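Local coordinates for protein fibrillarin-like rRNA/tRNA 2'-O-methyltransferase (Aeropyrum pernix, PDB 4DF3) that probably methylates ribose 2'-hydroxyls of rRNA and tRNA, using bound S-adenosyl-L-methionine as methyl donor, at sites chosen by a guide RNA in box C/D particles, at residues R43-N48 with Y52-A57; L62-L67 with D218-D223; I182-I187 with V214-P219. The protein carries 2 engineered substitutions. All coordinates share one frame; numbering follows the deposited sequence.

Contact 1: R43-N48 with Y52-A57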
# COMPACT_ATOMS: atom_id res chain seq x y z
N ARG A 43 -16.80 4.77 -0.35
CA ARG A 43 -17.70 5.86 -0.58
C ARG A 43 -16.95 6.86 -1.44
O ARG A 43 -15.71 6.88 -1.42
CB ARG A 43 -18.12 6.43 0.75
CG ARG A 43 -18.86 5.39 1.53
CD ARG A 43 -19.42 5.90 2.76
NE ARG A 43 -18.41 6.57 3.58
CZ ARG A 43 -18.71 7.32 4.63
NH1 ARG A 43 -19.98 7.54 4.97
NH2 ARG A 43 -17.74 7.87 5.34
N ILE A 44 -17.72 7.67 -2.19
CA ILE A 44 -17.22 8.64 -3.17
C ILE A 44 -17.79 10.00 -2.79
O ILE A 44 -18.94 10.10 -2.35
CB ILE A 44 -17.56 8.24 -4.62
CG1 ILE A 44 -16.59 7.15 -5.14
CG2 ILE A 44 -17.29 9.37 -5.59
CD1 ILE A 44 -16.69 5.91 -4.49
N PHE A 45 -16.94 11.02 -2.91
CA PHE A 45 -17.25 12.39 -2.56
C PHE A 45 -16.98 13.25 -3.80
O PHE A 45 -16.07 12.95 -4.54
CB PHE A 45 -16.26 12.91 -1.47
CG PHE A 45 -16.03 11.97 -0.31
CD1 PHE A 45 -17.07 11.62 0.53
CD2 PHE A 45 -14.73 11.51 -0.01
CE1 PHE A 45 -16.85 10.82 1.68
CE2 PHE A 45 -14.49 10.65 1.11
CZ PHE A 45 -15.52 10.29 1.95
N ARG A 46 -17.75 14.34 -3.99
CA ARG A 46 -17.46 15.38 -4.96
C ARG A 46 -17.25 16.72 -4.27
O ARG A 46 -18.03 17.11 -3.38
CB ARG A 46 -18.57 15.55 -6.03
CG ARG A 46 -18.63 14.41 -7.04
CD ARG A 46 -19.74 14.63 -8.14
NE ARG A 46 -19.62 15.93 -8.83
CZ ARG A 46 -18.87 16.15 -9.91
NH1 ARG A 46 -18.20 15.15 -10.50
NH2 ARG A 46 -18.85 17.37 -10.46
N TYR A 47 -16.20 17.42 -4.66
CA TYR A 47 -15.88 18.76 -4.14
C TYR A 47 -15.16 19.53 -5.19
O TYR A 47 -14.20 19.01 -5.81
CB TYR A 47 -15.01 18.63 -2.89
CG TYR A 47 -14.97 19.88 -2.04
CD1 TYR A 47 -16.00 20.18 -1.18
CD2 TYR A 47 -13.86 20.72 -2.09
CE1 TYR A 47 -15.95 21.33 -0.39
CE2 TYR A 47 -13.78 21.83 -1.30
CZ TYR A 47 -14.87 22.15 -0.48
OH TYR A 47 -14.79 23.29 0.32
N ASN A 48 -15.60 20.79 -5.42
CA ASN A 48 -14.95 21.69 -6.40
C ASN A 48 -14.87 20.98 -7.74
O ASN A 48 -13.91 21.08 -8.46
CB ASN A 48 -13.55 22.21 -5.94
CG ASN A 48 -13.63 23.25 -4.77
OD1 ASN A 48 -12.65 23.50 -4.04
ND2 ASN A 48 -14.79 23.81 -4.59
N TYR A 52 -13.50 12.21 -5.38
CA TYR A 52 -12.53 11.61 -4.42
C TYR A 52 -13.09 10.29 -3.96
O TYR A 52 -14.32 10.12 -3.84
CB TYR A 52 -12.31 12.54 -3.19
CG TYR A 52 -11.70 13.87 -3.60
CD1 TYR A 52 -10.35 14.05 -3.59
CD2 TYR A 52 -12.53 14.96 -4.02
CE1 TYR A 52 -9.76 15.29 -4.01
CE2 TYR A 52 -11.94 16.20 -4.42
CZ TYR A 52 -10.60 16.35 -4.39
OH TYR A 52 -10.05 17.53 -4.78
N ARG A 53 -12.20 9.37 -3.61
CA ARG A 53 -12.57 8.06 -3.19
C ARG A 53 -12.12 7.96 -1.72
O ARG A 53 -10.93 8.09 -1.45
CB ARG A 53 -11.80 6.99 -3.99
CG ARG A 53 -12.06 6.89 -5.52
CD ARG A 53 -11.08 5.86 -6.15
NE ARG A 53 -11.20 4.60 -5.55
CZ ARG A 53 -10.21 3.86 -5.09
NH1 ARG A 53 -8.92 4.20 -5.22
NH2 ARG A 53 -10.54 2.70 -4.61
N GLU A 54 -13.04 7.70 -0.81
CA GLU A 54 -12.64 7.47 0.57
C GLU A 54 -11.59 6.33 0.67
O GLU A 54 -11.76 5.29 0.07
CB GLU A 54 -13.86 7.16 1.45
CG GLU A 54 -13.50 6.98 2.89
CD GLU A 54 -14.77 6.62 3.72
OE1 GLU A 54 -15.37 5.58 3.48
OE2 GLU A 54 -15.23 7.43 4.53
N TRP A 55 -10.53 6.57 1.43
CA TRP A 55 -9.52 5.61 1.66
C TRP A 55 -9.73 5.08 3.09
O TRP A 55 -9.22 5.63 4.06
CB TRP A 55 -8.14 6.23 1.49
CG TRP A 55 -7.00 5.20 1.40
CD1 TRP A 55 -7.10 3.86 1.40
CD2 TRP A 55 -5.62 5.51 1.19
NE1 TRP A 55 -5.84 3.28 1.26
CE2 TRP A 55 -4.92 4.28 1.14
CE3 TRP A 55 -4.91 6.72 1.04
CZ2 TRP A 55 -3.56 4.19 0.95
CZ3 TRP A 55 -3.51 6.65 0.88
CH2 TRP A 55 -2.84 5.38 0.85
N ASN A 56 -10.43 3.96 3.19
CA ASN A 56 -10.92 3.52 4.52
C ASN A 56 -9.80 2.72 5.21
O ASN A 56 -9.41 1.68 4.71
CB ASN A 56 -12.08 2.55 4.26
CG ASN A 56 -12.71 2.02 5.56
OD1 ASN A 56 -12.27 2.34 6.69
ND2 ASN A 56 -13.80 1.26 5.40
N ALA A 57 -9.23 3.24 6.31
CA ALA A 57 -8.14 2.61 6.95
C ALA A 57 -8.51 1.25 7.56
O ALA A 57 -7.62 0.45 7.90
CB ALA A 57 -7.58 3.57 8.04
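Phe45 and Tyr52 form a hydrogen-bonded antiparallel pair, Phe45 N giving to Tyr52 O at 2.9 Å and Tyr52 N to Phe45 O at 2.8 Å, while Ile44 and Arg53 make the next, non-hydrogen-bonded pair, with strands 44-47 and 52-54 running at 144° to each other. One more backbone bond, Glu54 N to Arg43 O at 2.9 Å, extends the pairing to the residue just before strand 44-47. Beyond it the same two residues join by their side chains. Arg43 approaches side-on, with one nitrogen for each carboxylate oxygen of Glu54. The shorter and straighter half of this salt bridge runs from Arg43 NH2 to Glu54 OE2, 2.7 Å and almost straight, meeting the oxygen on its syn side and lying in the guanidinium plane. Arg43 NE reaches Glu54 OE1 at 3.2 Å from above the carboxylate plane, since the two flat groups are turned 38° apart. Glu54 can span the gap because its CG stands anti to the backbone N (chi1 -177°) and the chain stays extended, whereas Arg43 bends at chi3 to bring its nitrogens round. The aliphatic root of Glu54 also serves as packing: its CB lies 3.6 Å from Phe45 CE2. Farther along, Phe45 CD2 touches Tyr52 CB, and the edge of the Tyr52 ring is turned to Tyr47 O, which lies in the ring plane 3.9 Å from Tyr52 CE2; the same carbon touches Tyr47 CB. The two strands form a beta hairpin at one end of the five-stranded antiparallel sheet, with 44-47 outermost. Phe45 reaches Val19 and Leu21 of strand 16-21, Tyr52 makes an edge-to-face contact with Tyr17, and on the other face Arg53 turns to Ser93 and Asp97 of helix 90-99.

Contact 2: L62-L67 with D218-D223; sequences LAAALL and DPFDRD
Phe220 meets helix 61-67 along nearly the whole length of its side chain, starting at CB, which lies 3.4 Å from Ala64 CB, a close approach for two apolar carbons. From there CG stands anti to the carbonyl carbon (chi1 -58°), and the ring is carried along the helix from Ala64 to Leu67. CG is still beside the alanine methyl, which the ring meets obliquely, and CD2 sits 3.8 Å from Ala64 CB and 4.0 Å from Ala64 CA. One atom farther out the partner changes: CE2 comes within 3.9 Å of Leu67 CB. At the tip, CZ lies 4.0 Å from Leu67 CD1, with Leu67 CB only slightly more distant, and the leucine side chain crosses the phenylalanine at about a right angle. Ala64 and Leu67 are three residues apart, so both come at the ring obliquely from the same side of the helix. Phe220 belongs to the loop that links strands 211-216 and 224-229, two antiparallel neighbours at the edge of the Rossmann-like methyltransferase sheet, and the contact lays this loop against the short helix that comes before the first strand of that sheet. Two features shape the loop around it: a cis peptide bond precedes Pro219, and Asp221 closes an Asx turn, its OD1 accepting from Asp223 N at 3.0 Å through the anti lone pair. The same oxygen is hydrogen-bonded to His224. The Phe220 ring also stacks edge-to-face with Tyr58, and its side chain touches Ala57, while Leu67 reaches on to Ile28 of strand 26-31.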
# COMPACT_ATOMS: atom_id res chain seq x y z
N LEU A 62 -2.22 0.45 4.41
CA LEU A 62 -1.40 1.68 4.22
C LEU A 62 -2.07 2.92 4.73
O LEU A 62 -1.43 3.81 5.32
CB LEU A 62 -1.07 1.86 2.71
CG LEU A 62 -0.24 3.12 2.28
CD1 LEU A 62 0.99 3.20 3.21
CD2 LEU A 62 0.09 2.99 0.75
N ALA A 63 -3.39 3.04 4.51
CA ALA A 63 -4.15 4.17 5.05
C ALA A 63 -4.09 4.06 6.58
O ALA A 63 -3.89 5.07 7.25
CB ALA A 63 -5.65 4.04 4.64
N ALA A 64 -4.27 2.84 7.13
CA ALA A 64 -4.08 2.67 8.60
C ALA A 64 -2.72 3.16 9.10
O ALA A 64 -2.61 3.89 10.16
CB ALA A 64 -4.36 1.20 9.03
N ALA A 65 -1.67 2.87 8.33
CA ALA A 65 -0.33 3.26 8.79
C ALA A 65 -0.20 4.78 8.84
O ALA A 65 0.42 5.33 9.80
CB ALA A 65 0.75 2.65 7.95
N LEU A 66 -0.82 5.47 7.87
CA LEU A 66 -0.74 6.97 7.87
C LEU A 66 -1.48 7.52 9.08
O LEU A 66 -0.96 8.38 9.78
CB LEU A 66 -1.37 7.56 6.58
CG LEU A 66 -0.57 7.18 5.32
CD1 LEU A 66 -1.36 7.69 4.04
CD2 LEU A 66 0.79 7.86 5.31
N LEU A 67 -2.66 6.98 9.33
CA LEU A 67 -3.51 7.51 10.41
C LEU A 67 -2.93 7.14 11.79
O LEU A 67 -3.26 7.80 12.79
CB LEU A 67 -4.95 7.01 10.29
CG LEU A 67 -5.74 7.52 9.06
CD1 LEU A 67 -7.18 7.10 9.11
CD2 LEU A 67 -5.59 9.00 8.93
N ASP A 218 -3.36 -1.03 15.12
CA ASP A 218 -4.58 -1.13 15.91
C ASP A 218 -5.24 0.25 16.03
O ASP A 218 -4.52 1.23 16.19
CB ASP A 218 -4.19 -1.62 17.30
CG ASP A 218 -5.37 -1.65 18.24
OD1 ASP A 218 -6.10 -2.64 18.18
OD2 ASP A 218 -5.59 -0.67 18.95
N PRO A 219 -6.61 0.31 15.93
CA PRO A 219 -7.57 -0.78 15.77
C PRO A 219 -7.97 -1.03 14.35
O PRO A 219 -8.88 -1.81 14.12
CB PRO A 219 -8.81 -0.23 16.53
CG PRO A 219 -8.88 1.22 15.95
CD PRO A 219 -7.32 1.62 16.06
N PHE A 220 -7.41 -0.29 13.41
CA PHE A 220 -7.72 -0.48 11.98
C PHE A 220 -7.39 -1.90 11.53
O PHE A 220 -8.16 -2.55 10.76
CB PHE A 220 -6.94 0.54 11.14
CG PHE A 220 -7.22 1.98 11.50
CD1 PHE A 220 -8.50 2.52 11.32
CD2 PHE A 220 -6.20 2.76 12.02
CE1 PHE A 220 -8.74 3.83 11.63
CE2 PHE A 220 -6.43 4.04 12.36
CZ PHE A 220 -7.75 4.59 12.13
N ASP A 221 -6.26 -2.39 12.01
CA ASP A 221 -5.91 -3.81 11.94
C ASP A 221 -5.20 -4.19 13.24
O ASP A 221 -4.14 -3.69 13.55
CB ASP A 221 -5.03 -4.09 10.70
CG ASP A 221 -4.82 -5.59 10.47
OD1 ASP A 221 -4.35 -6.32 11.36
OD2 ASP A 221 -5.12 -6.08 9.37
N ARG A 222 -5.84 -5.06 14.02
CA ARG A 222 -5.36 -5.34 15.37
C ARG A 222 -4.16 -6.26 15.39
O ARG A 222 -3.46 -6.37 16.39
CB ARG A 222 -6.46 -6.02 16.20
CG ARG A 222 -7.66 -5.13 16.44
CD ARG A 222 -8.78 -5.94 17.13
NE ARG A 222 -9.27 -6.96 16.19
CZ ARG A 222 -10.19 -7.88 16.49
NH1 ARG A 222 -10.71 -7.93 17.71
NH2 ARG A 222 -10.57 -8.76 15.58
N ASP A 223 -3.89 -6.89 14.25
CA ASP A 223 -2.90 -7.94 14.22
C ASP A 223 -1.64 -7.65 13.39
O ASP A 223 -0.85 -8.54 13.21
CB ASP A 223 -3.52 -9.24 13.73
CG ASP A 223 -4.61 -9.69 14.63
OD1 ASP A 223 -4.46 -9.46 15.83
OD2 ASP A 223 -5.63 -10.21 14.16

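Contact 3: I182-I187 with V214-P219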
# COMPACT_ATOMS: atom_id res chain seq x y z
N ILE A 182 3.47 -6.59 8.59
CA ILE A 182 3.96 -7.72 9.36
C ILE A 182 2.93 -8.08 10.46
O ILE A 182 2.37 -7.17 11.09
CB ILE A 182 5.36 -7.36 10.01
CG1 ILE A 182 5.96 -8.60 10.69
CG2 ILE A 182 5.31 -6.19 10.94
CD1 ILE A 182 7.45 -8.33 11.16
N LYS A 183 2.73 -9.39 10.70
CA LYS A 183 1.93 -9.83 11.84
C LYS A 183 2.64 -9.38 13.07
O LYS A 183 3.83 -9.66 13.25
CB LYS A 183 1.81 -11.36 11.80
CG LYS A 183 0.55 -11.87 12.40
CD LYS A 183 -0.58 -11.85 11.34
CE LYS A 183 -1.96 -12.38 11.81
NZ LYS A 183 -1.96 -13.52 12.79
N ALA A 184 1.95 -8.64 13.93
CA ALA A 184 2.54 -8.08 15.10
C ALA A 184 1.44 -7.71 16.10
O ALA A 184 0.34 -7.28 15.73
CB ALA A 184 3.36 -6.76 14.76
N ARG A 185 1.76 -7.90 17.38
CA ARG A 185 0.87 -7.44 18.47
C ARG A 185 1.28 -6.05 18.89
O ARG A 185 2.40 -5.63 18.63
CB ARG A 185 0.98 -8.38 19.65
CG ARG A 185 0.38 -9.76 19.37
CD ARG A 185 0.93 -10.85 20.36
NE ARG A 185 2.40 -10.88 20.37
CZ ARG A 185 3.15 -11.61 21.20
NH1 ARG A 185 2.56 -12.41 22.09
NH2 ARG A 185 4.47 -11.54 21.15
N SER A 186 0.39 -5.32 19.58
CA SER A 186 0.76 -3.98 19.96
C SER A 186 2.11 -4.07 20.73
O SER A 186 3.01 -3.21 20.49
CB SER A 186 -0.32 -3.38 20.83
OG SER A 186 -0.04 -2.00 20.98
N ILE A 187 2.23 -5.06 21.62
CA ILE A 187 3.43 -5.19 22.48
C ILE A 187 4.73 -5.44 21.71
O ILE A 187 5.81 -5.06 22.16
CB ILE A 187 3.31 -6.23 23.56
CG1 ILE A 187 3.09 -7.65 22.96
CG2 ILE A 187 2.14 -5.84 24.50
CD1 ILE A 187 3.30 -8.73 24.12
N VAL A 214 8.22 2.19 12.22
CA VAL A 214 7.31 1.05 12.40
C VAL A 214 6.13 1.58 13.16
O VAL A 214 6.30 2.23 14.21
CB VAL A 214 7.91 -0.15 13.21
CG1 VAL A 214 6.83 -1.45 13.23
CG2 VAL A 214 9.19 -0.62 12.60
N VAL A 215 4.92 1.34 12.65
CA VAL A 215 3.74 1.71 13.41
C VAL A 215 2.80 0.51 13.51
O VAL A 215 2.54 -0.18 12.53
CB VAL A 215 2.94 2.99 12.90
CG1 VAL A 215 3.78 4.30 13.09
CG2 VAL A 215 2.36 2.80 11.43
N HIS A 216 2.27 0.28 14.72
CA HIS A 216 1.23 -0.70 14.84
C HIS A 216 -0.12 -0.16 14.29
O HIS A 216 -0.37 1.05 14.38
CB HIS A 216 1.11 -1.19 16.31
CG HIS A 216 0.34 -2.47 16.42
ND1 HIS A 216 -1.04 -2.49 16.50
CD2 HIS A 216 0.73 -3.76 16.40
CE1 HIS A 216 -1.47 -3.73 16.47
NE2 HIS A 216 -0.42 -4.53 16.47
N LEU A 217 -0.97 -1.03 13.74
CA LEU A 217 -2.15 -0.59 13.04
C LEU A 217 -3.44 -0.64 13.84
O LEU A 217 -4.48 -0.33 13.32
CB LEU A 217 -2.32 -1.38 11.72
CG LEU A 217 -1.10 -1.27 10.82
CD1 LEU A 217 -1.30 -2.12 9.47
CD2 LEU A 217 -0.63 0.26 10.54
N ASP A 218 -3.36 -1.03 15.12
CA ASP A 218 -4.58 -1.13 15.91
C ASP A 218 -5.24 0.25 16.03
O ASP A 218 -4.52 1.23 16.19
CB ASP A 218 -4.19 -1.62 17.30
CG ASP A 218 -5.37 -1.65 18.24
OD1 ASP A 218 -6.10 -2.64 18.18
OD2 ASP A 218 -5.59 -0.67 18.95
N PRO A 219 -6.61 0.31 15.93
CA PRO A 219 -7.57 -0.78 15.77
C PRO A 219 -7.97 -1.03 14.35
O PRO A 219 -8.88 -1.81 14.12
CB PRO A 219 -8.81 -0.23 16.53
CG PRO A 219 -8.88 1.22 15.95
CD PRO A 219 -7.32 1.62 16.06
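A single side-chain-to-backbone hydrogen bond, backed by packing over a ring, joins the loop leaving strand 176-183 to the end of strand 211-216 through His216. The imidazole gives its NE2 hydrogen to Ala184 O at 2.9 Å, with an N-H...O angle of 144°. The acceptor lies close to the ring plane, but the donor stands well above the carbonyl plane, 52° out of it. Since NE2 is the donor, ND1 can act as acceptor, and it takes Asp218 N at 3.1 Å from two residues on. Both ring nitrogens are therefore engaged, which should fix the rotation of the imidazole. With CG anti to the backbone N (chi1 -163°), the ring reaches across to the loop at Ala184 and Arg185 and on to Ser186. There Ser186 CA sits over one face in a CH-pi contact, 3.7 Å from the centroid, and His216 CD2 lies 3.4 Å from Arg185 O. Strand 224-229 runs between these two strands in the mixed sheet, antiparallel to both, and the histidine spans the gap just before its first residue. Tyr197 of helix 195-206 touches Ala184 and Val214, while Leu217 packs against Ala64 and Ala65 of helix 61-67.

In the fold
Contact 1 is the most buried of the three and belongs to the small antiparallel sheet; contacts 2 and 3 are only partly buried and gather at the edge of the methyltransferase sheet. Their chemistry follows their place: paired backbones and a salt bridge in contact 1, purely apolar touching in contact 2, a histidine bound to a backbone carbonyl in contact 3. Contacts 2 and 3 share Asp218 and Pro219, and the backbones of Asp223 and Ala184 are hydrogen-bonded between them. Contact 1 meets contact 2 where Trp55 and Ala57 pack on Ala63, Ala64 and Phe220, so helix 61-67 bridges the two sheets. Contacts 1 and 3 do not touch, their nearest atoms being about 6 Å apart.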